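Local coordinates for SnoaL-like domain-containing protein (Burkholderia xenovorans LB400, PDB 3EN8) that is of unknown function but belongs to the SnoaL-like family of the NTF2 clan, forms a two-chain assembly and binds a calcium ion in the crystal, at residues A[74-79]-A[93-98]; A[35-40]-A[103-108]; A[63-68]-A[81-86]; A[87-92]-A[111-116]. All blocks are in the same frame, centred on the assembly; numbering follows the deposited sequence.

Contact 1: A[74-79]-A[93-98]; sequences GNLWIT and VSIMEF
The Trp77 indole and the Phe98 ring meet obliquely, the five-membered ring of Trp77 at 73° to Phe98, and Trp77 CD1 comes within 3.6 Å of Phe98 CD1. At the indole's edge, near its plane, lies Met96 O; Asn75 O takes the like place beside the Phe98 ring. A bond within its own segment restrains the indole's rotation: Trp77 NE1 donates to Gly74 O at 2.9 Å from above the carbonyl plane. The CB of Trp77 faces that of Met96, a selenomethionine, in a hydrogen-bonded antiparallel pair whose bond from Met96 N to Trp77 O measures 2.7 Å. Thr79 and Ser94 form the next such pair, and a water donates to Ser94 O at 2.8 Å while also bonded to Thr79 OG1. On the reverse of the sheet Leu76 CD1 lies alongside Ile95 CG2 at 4.1 Å. Ile78, in one of two deposited conformers, places CD1 against Ile95 CG1 and Val93 CG1. Trp77 and Met96 pack on helix 3-20, whereas Ile78 and Ile95 meet Ile78 of the second subunit, and Glu97 pairs with Arg69 of that subunit. The chemistry thus divides by face: one closes the monomer's core, the other is a largely apolar subunit interface.

Contact 2: A[35-40]-A[103-108]; sequences ICDYPQ and VVHETQ
The polar side-chain link is His105 to Asp37, with NE2 donating to OD2 at 2.7 Å. Its geometry is not ideal: the N-H...O angle is 144°, OD2 is met from above the carboxylate plane, and ring and carboxylate stand nearly perpendicular. Asp37 OD1 makes a salt bridge to Arg44. Apolar contact steadies the same imidazole: Ile35 CD1 lies 3.4 Å from the His105 ring centroid, almost on the normal, a CH-pi contact. With CG1 between backbone N and carbonyl carbon (chi1 60°), Ile35 reaches over this face. Pro39 CG and CD both press on Thr107 CG2, the CG contact being a tight 3.4 Å. A water bonded to Tyr38 OH donates to Gln108 OE1 at 2.7 Å, an oxygen that Arg55 also reaches. Gln108 OE1 sits in plane at the Tyr38 ring edge, and Gln108 NE2 bonds Tyr81. Glu106, beside Cys36, turns its carboxylate to Tyr30 and Arg55. Backbone bonds, such as Glu106 N to Ile35 O at 2.8 Å, give a parallel register. Where it begins, strand 102-111 carries a classic bulge on its other side, Val104 and His105 both facing Glu97. This parallel pair within a mainly antiparallel, curved sheet is a feature of the NTF2-like fold.

Contact 3: A[63-68]-A[81-86]; sequences AGFEVR and YSISYN
Phe65 and Tyr81 meet on one face of an antiparallel beta hairpin, strands 64-73 and 76-85, in the NTF2-like sheet. Phe65 sets out with CG anti to its backbone N (chi1 -174°), and CB and CG rise beside the opposite backbone, CG being 4.0 Å from Ser82 O. Next, CD2 meets Ile83 CG2 at 3.9 Å, the methyl of its cross-strand partner in a non-hydrogen-bonded pair. Beyond it CE2 closes to 3.4 Å of Tyr81 CD2, and the tip, CZ, remains within 3.7 Å of that same carbon. The rings are inclined by 32° and offset, so the contact is oblique rather than a stack. Tyr81 CG lies between backbone N and carbonyl carbon (chi1 63°), which lifts its ring over the sheet beside Phe65. Trp15 of helix 3-20 touches both rings, so this face is the one turned toward that helix, with Tyr81 buried, its hydroxyl bonded to Gln108, and Phe65 only partly buried.

At the Glu66-Ser82 pair the backbone bonds run both ways, Ser82 N donating to Glu66 O at 2.8 Å. Farther from the turn the ladder is interrupted by a classic beta bulge: Ala63 and Gly64 both face Ser84 and give weak bonds to Ser84 O, while Ser84 N donates to Gly64 O. The side chains of Glu66 and Ser82 share the reverse face but do not touch each other. A water spans the two, donating to Glu66 OE1 at 2.7 Å and reaching Ser82 OG at 3.0 Å.

Contact 4: A[87-92]-A[111-116]; sequences GRPAYT and SDPFEA
Ser111 grips Tyr91 O twice, its N and its OG each donating at 2.8 Å. With the return bond from Tyr91 N to Ser111 O, which is bent (N-H...O angle 136°), they form one antiparallel hydrogen-bonded bridge, the last rung between strands 88-99 and 102-111 before the chain leaves the sheet. The two donors of Ser111 reach the carbonyl oxygen from opposite faces of its plane. Ser111 OG gets there because it stands between backbone N and carbonyl carbon (chi1 79°), turned back toward the neighbouring strand. The same hydroxyl oxygen, Ser111 OG, lies 3.3 Å from Tyr91 CB. Just outside the bridge, Ala90 CA directs its hydrogen toward Ser111 O in a C-H...O contact.

Beyond Ser111 the chain turns from the sheet to the dimer interface: Asp112 O accepts from Gln40 of the second subunit, and Phe114 bonds that subunit through its backbone. The parting contact is a proline: Pro113 lies obliquely along the CD2-CE2 edge of the Tyr91 ring and nearly at right angles to Pro89, 4.0 Å between Pro89 CG and Pro113 CG. In the plane of the Tyr91 ring, Pro113 CG stands 3.9 Å from Tyr91 CE2.

In the fold
All four contacts reach one mixed sheet, contact 4 only at the point where the chain leaves it. Contacts 1 and 3 share strand 76-85, their centres about 19 Å apart, while contacts 1 and 4 share strand 88-99. Contacts 3 and 4 are joined by backbone bonds such as Thr92 N to Tyr81 O (2.8 Å). Ser94 OG lies 2.7 Å from Glu106 OE2, linking contacts 1 and 2, and Gln108 NE2 lies 2.8 Å from Tyr81 OH, linking contacts 2 and 3. Contact 2 approaches the calcium site at Asp32 and Asp33, the Ile35 side chain being about 6 Å from that of Asp33. Contacts 1, 2 and 4 each have six or seven residues within reach of the second subunit, contact 3 one.

Contact 1: A[74-79]-A[93-98]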
# COMPACT_ATOMS: atom_id res chain seq x y z
N GLY A 74 -8.41 12.80 -6.41
CA GLY A 74 -7.83 14.09 -6.04
C GLY A 74 -6.32 14.06 -6.04
O GLY A 74 -5.69 13.81 -7.09
N ASN A 75 -5.73 14.26 -4.86
CA ASN A 75 -4.28 14.37 -4.77
C ASN A 75 -3.68 13.11 -4.15
O ASN A 75 -2.48 13.04 -3.94
CB ASN A 75 -3.84 15.60 -3.97
CG ASN A 75 -3.87 16.87 -4.79
OD1 ASN A 75 -3.57 16.86 -5.99
ND2 ASN A 75 -4.21 17.98 -4.14
N LEU A 76 -4.51 12.09 -3.95
CA LEU A 76 -4.05 10.81 -3.38
C LEU A 76 -4.00 9.71 -4.42
O LEU A 76 -5.04 9.36 -5.01
CB LEU A 76 -4.95 10.38 -2.22
CG LEU A 76 -4.56 9.10 -1.46
CD1 LEU A 76 -3.16 9.28 -0.81
CD2 LEU A 76 -5.60 8.81 -0.39
N TRP A 77 -2.82 9.12 -4.57
CA TRP A 77 -2.56 8.14 -5.61
C TRP A 77 -1.84 6.91 -5.05
O TRP A 77 -0.98 6.99 -4.18
CB TRP A 77 -1.79 8.80 -6.76
CG TRP A 77 -2.73 9.78 -7.43
CD1 TRP A 77 -3.04 11.03 -6.99
CD2 TRP A 77 -3.56 9.53 -8.56
NE1 TRP A 77 -4.03 11.58 -7.79
CE2 TRP A 77 -4.37 10.66 -8.74
CE3 TRP A 77 -3.71 8.43 -9.43
CZ2 TRP A 77 -5.28 10.74 -9.78
CZ3 TRP A 77 -4.62 8.51 -10.41
CH2 TRP A 77 -5.41 9.66 -10.59
N ILE A 78 -2.25 5.77 -5.56
CA ILE A 78 -1.61 4.53 -5.16
C ILE A 78 -1.42 3.55 -6.29
O ILE A 78 -2.34 3.16 -7.00
CB ILE A 78 -2.30 3.89 -3.94
CG1 ILE A 78 -1.44 2.72 -3.44
CG2 ILE A 78 -3.76 3.47 -4.23
CD1 ILE A 78 -1.93 2.15 -2.12
N THR A 79 -0.17 3.17 -6.43
CA THR A 79 0.27 2.30 -7.52
C THR A 79 0.75 1.00 -6.90
O THR A 79 1.57 0.98 -5.98
CB THR A 79 1.40 2.93 -8.40
OG1 THR A 79 0.98 4.16 -8.97
CG2 THR A 79 1.82 1.93 -9.51
N VAL A 93 4.15 -1.30 -3.46
CA VAL A 93 3.09 -0.27 -3.31
C VAL A 93 3.74 1.07 -3.16
O VAL A 93 4.61 1.27 -2.33
CB VAL A 93 2.17 -0.54 -2.10
CG1 VAL A 93 1.17 0.64 -1.91
CG2 VAL A 93 1.40 -1.86 -2.27
N SER A 94 3.33 2.00 -4.01
CA SER A 94 3.76 3.35 -3.88
C SER A 94 2.53 4.26 -3.66
O SER A 94 1.67 4.37 -4.56
CB SER A 94 4.51 3.81 -5.15
OG SER A 94 4.66 5.22 -5.25
N ILE A 95 2.53 4.89 -2.51
CA ILE A 95 1.46 5.80 -2.10
C ILE A 95 1.97 7.20 -2.34
O ILE A 95 2.99 7.59 -1.73
CB ILE A 95 1.08 5.63 -0.60
CG1 ILE A 95 0.76 4.20 -0.24
CG2 ILE A 95 -0.05 6.63 -0.23
CD1 ILE A 95 0.93 3.94 1.27
N MSE A 96 1.32 7.97 -3.21
CA MSE A 96 1.82 9.31 -3.53
C MSE A 96 0.81 10.39 -3.22
O MSE A 96 -0.35 10.31 -3.56
CB MSE A 96 2.25 9.45 -4.99
CG MSE A 96 3.54 8.68 -5.33
SE MSE A 96 3.72 8.60 -7.26
CE MSE A 96 5.52 7.94 -7.32
N GLU A 97 1.33 11.42 -2.57
CA GLU A 97 0.56 12.65 -2.31
C GLU A 97 1.09 13.78 -3.16
O GLU A 97 2.29 14.11 -3.15
CB GLU A 97 0.68 13.01 -0.86
CG GLU A 97 0.24 11.93 0.07
CD GLU A 97 0.84 12.10 1.43
OE1 GLU A 97 0.54 13.12 2.09
OE2 GLU A 97 1.63 11.23 1.83
N PHE A 98 0.14 14.37 -3.88
CA PHE A 98 0.36 15.43 -4.83
C PHE A 98 -0.09 16.79 -4.29
O PHE A 98 -1.03 16.93 -3.49
CB PHE A 98 -0.42 15.17 -6.16
CG PHE A 98 0.20 14.12 -7.06
CD1 PHE A 98 0.11 12.77 -6.76
CD2 PHE A 98 0.88 14.49 -8.21
CE1 PHE A 98 0.68 11.84 -7.57
CE2 PHE A 98 1.47 13.54 -9.03
CZ PHE A 98 1.35 12.21 -8.72
O HOH W 1 1.62 5.94 -6.90

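Contact 2: A[35-40]-A[103-108]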
# COMPACT_ATOMS: atom_id res chain seq x y z
N ILE A 35 9.57 14.14 -0.23
CA ILE A 35 10.06 13.11 0.70
C ILE A 35 9.57 11.73 0.28
O ILE A 35 8.48 11.57 -0.25
CB ILE A 35 9.70 13.42 2.19
CG1 ILE A 35 8.19 13.52 2.41
CG2 ILE A 35 10.37 14.75 2.59
CD1 ILE A 35 7.70 13.59 3.89
N CYS A 36 10.44 10.75 0.52
CA CYS A 36 10.14 9.36 0.24
C CYS A 36 10.49 8.51 1.45
O CYS A 36 11.63 8.49 1.88
CB CYS A 36 10.89 8.85 -0.99
SG CYS A 36 10.32 7.21 -1.51
N ASP A 37 9.47 7.84 1.95
CA ASP A 37 9.55 7.00 3.17
C ASP A 37 9.48 5.52 2.86
O ASP A 37 8.68 5.07 2.03
CB ASP A 37 8.37 7.31 4.09
CG ASP A 37 8.41 8.70 4.68
OD1 ASP A 37 9.46 9.38 4.62
OD2 ASP A 37 7.35 9.12 5.23
N TYR A 38 10.32 4.77 3.55
CA TYR A 38 10.25 3.33 3.61
C TYR A 38 9.89 2.91 5.04
O TYR A 38 10.79 2.73 5.88
CB TYR A 38 11.61 2.69 3.25
CG TYR A 38 12.23 3.14 1.94
CD1 TYR A 38 11.46 3.40 0.81
CD2 TYR A 38 13.60 3.25 1.82
CE1 TYR A 38 12.02 3.79 -0.38
CE2 TYR A 38 14.19 3.64 0.62
CZ TYR A 38 13.39 3.91 -0.47
OH TYR A 38 13.97 4.28 -1.67
N PRO A 39 8.58 2.73 5.32
CA PRO A 39 8.22 2.46 6.72
C PRO A 39 8.82 1.17 7.24
O PRO A 39 9.02 1.01 8.43
CB PRO A 39 6.68 2.45 6.68
CG PRO A 39 6.36 3.47 5.63
CD PRO A 39 7.41 3.18 4.54
N GLN A 40 9.15 0.26 6.34
CA GLN A 40 9.64 -1.07 6.76
C GLN A 40 10.98 -0.95 7.47
O GLN A 40 11.36 -1.79 8.31
CB GLN A 40 9.79 -2.03 5.59
CG GLN A 40 8.48 -2.55 5.03
CD GLN A 40 8.66 -3.12 3.63
OE1 GLN A 40 8.50 -2.42 2.61
NE2 GLN A 40 9.01 -4.37 3.58
N VAL A 103 4.51 15.42 -6.85
CA VAL A 103 4.56 14.54 -5.66
C VAL A 103 5.31 15.23 -4.54
O VAL A 103 6.46 15.65 -4.72
CB VAL A 103 5.21 13.19 -6.03
CG1 VAL A 103 5.43 12.36 -4.76
CG2 VAL A 103 4.32 12.43 -7.03
N VAL A 104 4.68 15.35 -3.38
CA VAL A 104 5.39 15.96 -2.26
C VAL A 104 5.80 14.92 -1.22
O VAL A 104 6.69 15.17 -0.39
CB VAL A 104 4.59 17.10 -1.60
CG1 VAL A 104 4.33 18.24 -2.62
CG2 VAL A 104 3.25 16.58 -0.94
N HIS A 105 5.09 13.81 -1.23
CA HIS A 105 5.35 12.69 -0.29
C HIS A 105 4.99 11.35 -0.94
O HIS A 105 3.89 11.12 -1.41
CB HIS A 105 4.57 12.92 1.01
CG HIS A 105 4.95 12.01 2.16
ND1 HIS A 105 4.46 12.21 3.43
CD2 HIS A 105 5.76 10.93 2.23
CE1 HIS A 105 4.96 11.29 4.25
NE2 HIS A 105 5.75 10.49 3.54
N GLU A 106 5.98 10.48 -1.00
CA GLU A 106 5.80 9.12 -1.48
C GLU A 106 6.11 8.21 -0.32
O GLU A 106 7.03 8.48 0.42
CB GLU A 106 6.76 8.82 -2.63
CG GLU A 106 6.66 7.38 -3.15
CD GLU A 106 7.48 7.14 -4.42
OE1 GLU A 106 8.37 7.96 -4.78
OE2 GLU A 106 7.21 6.08 -5.05
N THR A 107 5.33 7.15 -0.17
CA THR A 107 5.63 6.07 0.78
C THR A 107 5.61 4.76 0.01
O THR A 107 4.61 4.42 -0.66
CB THR A 107 4.55 6.00 1.85
OG1 THR A 107 4.29 7.30 2.36
CG2 THR A 107 4.98 5.05 3.01
N GLN A 108 6.69 4.03 0.12
CA GLN A 108 6.82 2.76 -0.55
C GLN A 108 6.96 1.57 0.40
O GLN A 108 7.63 1.62 1.43
CB GLN A 108 8.01 2.78 -1.51
CG GLN A 108 7.82 3.55 -2.81
CD GLN A 108 9.12 3.60 -3.65
OE1 GLN A 108 10.12 4.16 -3.22
NE2 GLN A 108 9.08 3.04 -4.86
O HOH W 2 12.68 3.81 -3.83
O HOH W 3 8.95 0.34 3.42

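Contact 3: A[63-68]-A[81-86]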
# COMPACT_ATOMS: atom_id res chain seq x y z
N ALA A 63 15.36 -5.34 -13.47
CA ALA A 63 15.46 -6.31 -14.58
C ALA A 63 14.07 -6.61 -15.15
O ALA A 63 13.91 -7.06 -16.29
CB ALA A 63 16.17 -7.63 -14.14
N GLY A 64 13.07 -6.36 -14.31
CA GLY A 64 11.67 -6.64 -14.61
C GLY A 64 10.77 -5.67 -13.87
O GLY A 64 11.01 -5.37 -12.71
N PHE A 65 9.75 -5.19 -14.56
CA PHE A 65 8.80 -4.15 -14.06
C PHE A 65 7.45 -4.30 -14.73
O PHE A 65 7.36 -4.46 -15.96
CB PHE A 65 9.33 -2.74 -14.34
CG PHE A 65 8.49 -1.64 -13.73
CD1 PHE A 65 7.31 -1.25 -14.33
CD2 PHE A 65 8.88 -1.01 -12.57
CE1 PHE A 65 6.52 -0.24 -13.77
CE2 PHE A 65 8.09 0.00 -12.01
CZ PHE A 65 6.92 0.36 -12.61
N GLU A 66 6.40 -4.26 -13.90
CA GLU A 66 5.03 -4.32 -14.42
C GLU A 66 4.06 -3.65 -13.46
O GLU A 66 4.07 -3.90 -12.26
CB GLU A 66 4.65 -5.78 -14.64
CG GLU A 66 3.24 -6.09 -15.02
CD GLU A 66 3.06 -7.60 -15.16
OE1 GLU A 66 3.27 -8.34 -14.16
OE2 GLU A 66 2.76 -8.05 -16.27
N VAL A 67 3.25 -2.76 -14.00
CA VAL A 67 2.20 -2.13 -13.17
C VAL A 67 1.03 -3.08 -13.05
O VAL A 67 0.57 -3.68 -14.05
CB VAL A 67 1.73 -0.78 -13.73
CG1 VAL A 67 0.53 -0.24 -12.88
CG2 VAL A 67 2.89 0.25 -13.72
N ARG A 68 0.54 -3.22 -11.82
CA ARG A 68 -0.65 -4.05 -11.54
C ARG A 68 -1.93 -3.22 -11.60
O ARG A 68 -2.94 -3.52 -12.27
CB ARG A 68 -0.55 -4.67 -10.14
CG ARG A 68 -1.72 -5.58 -9.81
CD ARG A 68 -1.69 -6.14 -8.39
NE ARG A 68 -2.85 -6.99 -8.09
CZ ARG A 68 -2.88 -8.31 -8.28
NH1 ARG A 68 -1.84 -8.95 -8.81
NH2 ARG A 68 -3.97 -9.01 -7.98
N TYR A 81 2.49 -2.47 -8.06
CA TYR A 81 3.37 -2.87 -9.19
C TYR A 81 4.34 -3.86 -8.71
O TYR A 81 4.52 -4.02 -7.54
CB TYR A 81 4.08 -1.68 -9.84
CG TYR A 81 5.07 -0.85 -9.00
CD1 TYR A 81 4.62 0.08 -8.04
CD2 TYR A 81 6.43 -0.96 -9.19
CE1 TYR A 81 5.51 0.83 -7.31
CE2 TYR A 81 7.34 -0.18 -8.46
CZ TYR A 81 6.87 0.72 -7.50
OH TYR A 81 7.79 1.49 -6.77
N SER A 82 4.96 -4.55 -9.66
CA SER A 82 6.01 -5.53 -9.38
C SER A 82 7.34 -5.05 -9.96
O SER A 82 7.42 -4.45 -11.06
CB SER A 82 5.64 -6.91 -9.96
OG SER A 82 4.51 -7.44 -9.30
N ILE A 83 8.38 -5.25 -9.17
CA ILE A 83 9.75 -5.03 -9.61
C ILE A 83 10.55 -6.30 -9.38
O ILE A 83 10.28 -7.05 -8.44
CB ILE A 83 10.39 -3.84 -8.85
CG1 ILE A 83 10.56 -4.13 -7.37
CG2 ILE A 83 9.54 -2.59 -9.02
CD1 ILE A 83 11.23 -3.01 -6.61
N SER A 84 11.53 -6.59 -10.21
CA SER A 84 12.28 -7.81 -9.98
C SER A 84 13.74 -7.65 -10.38
O SER A 84 14.07 -6.96 -11.34
CB SER A 84 11.62 -8.97 -10.74
OG SER A 84 12.31 -10.18 -10.62
N TYR A 85 14.57 -8.29 -9.57
CA TYR A 85 16.01 -8.39 -9.72
C TYR A 85 16.40 -9.82 -9.39
O TYR A 85 15.94 -10.39 -8.42
CB TYR A 85 16.76 -7.46 -8.75
CG TYR A 85 16.43 -5.99 -8.88
CD1 TYR A 85 15.34 -5.43 -8.23
CD2 TYR A 85 17.23 -5.16 -9.64
CE1 TYR A 85 15.03 -4.08 -8.36
CE2 TYR A 85 16.95 -3.81 -9.78
CZ TYR A 85 15.86 -3.28 -9.14
OH TYR A 85 15.60 -1.93 -9.33
N ASN A 86 17.22 -10.41 -10.24
CA ASN A 86 17.77 -11.72 -9.98
C ASN A 86 16.72 -12.81 -9.87
O ASN A 86 16.92 -13.81 -9.20
CB ASN A 86 18.60 -11.69 -8.71
CG ASN A 86 19.66 -10.63 -8.74
OD1 ASN A 86 19.71 -9.74 -7.87
ND2 ASN A 86 20.52 -10.68 -9.75
O HOH W 4 4.25 -9.15 -11.79

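Contact 4: A[87-92]-A[111-116]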
# COMPACT_ATOMS: atom_id res chain seq x y z
N GLY A 87 15.60 -12.60 -10.54
CA GLY A 87 14.51 -13.57 -10.51
C GLY A 87 13.76 -13.54 -9.17
O GLY A 87 13.09 -14.51 -8.81
N ARG A 88 13.92 -12.45 -8.44
CA ARG A 88 13.23 -12.30 -7.14
C ARG A 88 12.32 -11.08 -7.16
O ARG A 88 12.76 -9.95 -7.06
CB ARG A 88 14.20 -12.18 -5.96
CG ARG A 88 15.09 -13.35 -5.82
CD ARG A 88 15.82 -13.36 -4.47
N PRO A 89 11.03 -11.32 -7.28
CA PRO A 89 10.15 -10.18 -7.42
C PRO A 89 9.70 -9.62 -6.09
O PRO A 89 9.70 -10.30 -5.03
CB PRO A 89 8.97 -10.78 -8.18
CG PRO A 89 8.86 -12.14 -7.51
CD PRO A 89 10.30 -12.59 -7.46
N ALA A 90 9.36 -8.36 -6.16
CA ALA A 90 8.74 -7.68 -5.03
C ALA A 90 7.42 -7.07 -5.47
O ALA A 90 7.34 -6.36 -6.46
CB ALA A 90 9.65 -6.62 -4.50
N TYR A 91 6.39 -7.43 -4.71
CA TYR A 91 5.07 -6.79 -4.80
C TYR A 91 5.18 -5.47 -4.06
O TYR A 91 5.32 -5.42 -2.82
CB TYR A 91 3.98 -7.68 -4.18
CG TYR A 91 3.58 -8.84 -5.02
CD1 TYR A 91 2.58 -8.73 -5.97
CD2 TYR A 91 4.21 -10.09 -4.87
CE1 TYR A 91 2.21 -9.81 -6.77
CE2 TYR A 91 3.85 -11.18 -5.66
CZ TYR A 91 2.85 -11.04 -6.61
OH TYR A 91 2.47 -12.11 -7.40
N THR A 92 5.11 -4.40 -4.85
CA THR A 92 5.42 -3.06 -4.41
C THR A 92 4.16 -2.18 -4.42
O THR A 92 3.22 -2.35 -5.20
CB THR A 92 6.59 -2.46 -5.24
OG1 THR A 92 7.68 -3.40 -5.28
CG2 THR A 92 7.09 -1.15 -4.61
N SER A 111 7.07 -5.93 -0.74
CA SER A 111 6.59 -7.15 -0.12
C SER A 111 6.94 -8.39 -0.94
O SER A 111 7.10 -8.33 -2.17
CB SER A 111 5.08 -7.04 0.18
OG SER A 111 4.30 -7.26 -0.95
N ASP A 112 7.08 -9.51 -0.24
CA ASP A 112 7.36 -10.79 -0.88
C ASP A 112 6.09 -11.53 -1.31
O ASP A 112 5.03 -11.37 -0.67
CB ASP A 112 8.13 -11.71 0.07
CG ASP A 112 9.51 -11.21 0.36
OD1 ASP A 112 10.30 -11.05 -0.58
OD2 ASP A 112 9.81 -10.99 1.54
N PRO A 113 6.18 -12.34 -2.37
CA PRO A 113 5.12 -13.31 -2.63
C PRO A 113 4.98 -14.22 -1.44
O PRO A 113 5.97 -14.45 -0.71
CB PRO A 113 5.67 -14.13 -3.81
CG PRO A 113 6.77 -13.36 -4.35
CD PRO A 113 7.36 -12.63 -3.20
N PHE A 114 3.78 -14.75 -1.27
CA PHE A 114 3.56 -15.91 -0.40
C PHE A 114 2.58 -16.87 -1.02
O PHE A 114 1.77 -16.50 -1.86
CB PHE A 114 3.18 -15.53 1.05
CG PHE A 114 1.84 -14.86 1.20
CD1 PHE A 114 0.69 -15.62 1.29
CD2 PHE A 114 1.74 -13.49 1.31
CE1 PHE A 114 -0.53 -15.03 1.44
CE2 PHE A 114 0.50 -12.89 1.47
CZ PHE A 114 -0.63 -13.66 1.52
N GLU A 115 2.72 -18.13 -0.64
CA GLU A 115 1.86 -19.19 -1.19
C GLU A 115 0.47 -19.14 -0.59
O GLU A 115 0.30 -19.03 0.63
CB GLU A 115 2.50 -20.56 -0.97
CG GLU A 115 3.78 -20.72 -1.76
CD GLU A 115 3.53 -20.74 -3.26
OE1 GLU A 115 2.42 -21.14 -3.68
OE2 GLU A 115 4.45 -20.37 -4.02
N ALA A 116 -0.54 -19.24 -1.45
CA ALA A 116 -1.93 -19.28 -0.99
C ALA A 116 -2.10 -20.51 -0.12
O ALA A 116 -1.84 -21.63 -0.58
CB ALA A 116 -2.90 -19.31 -2.16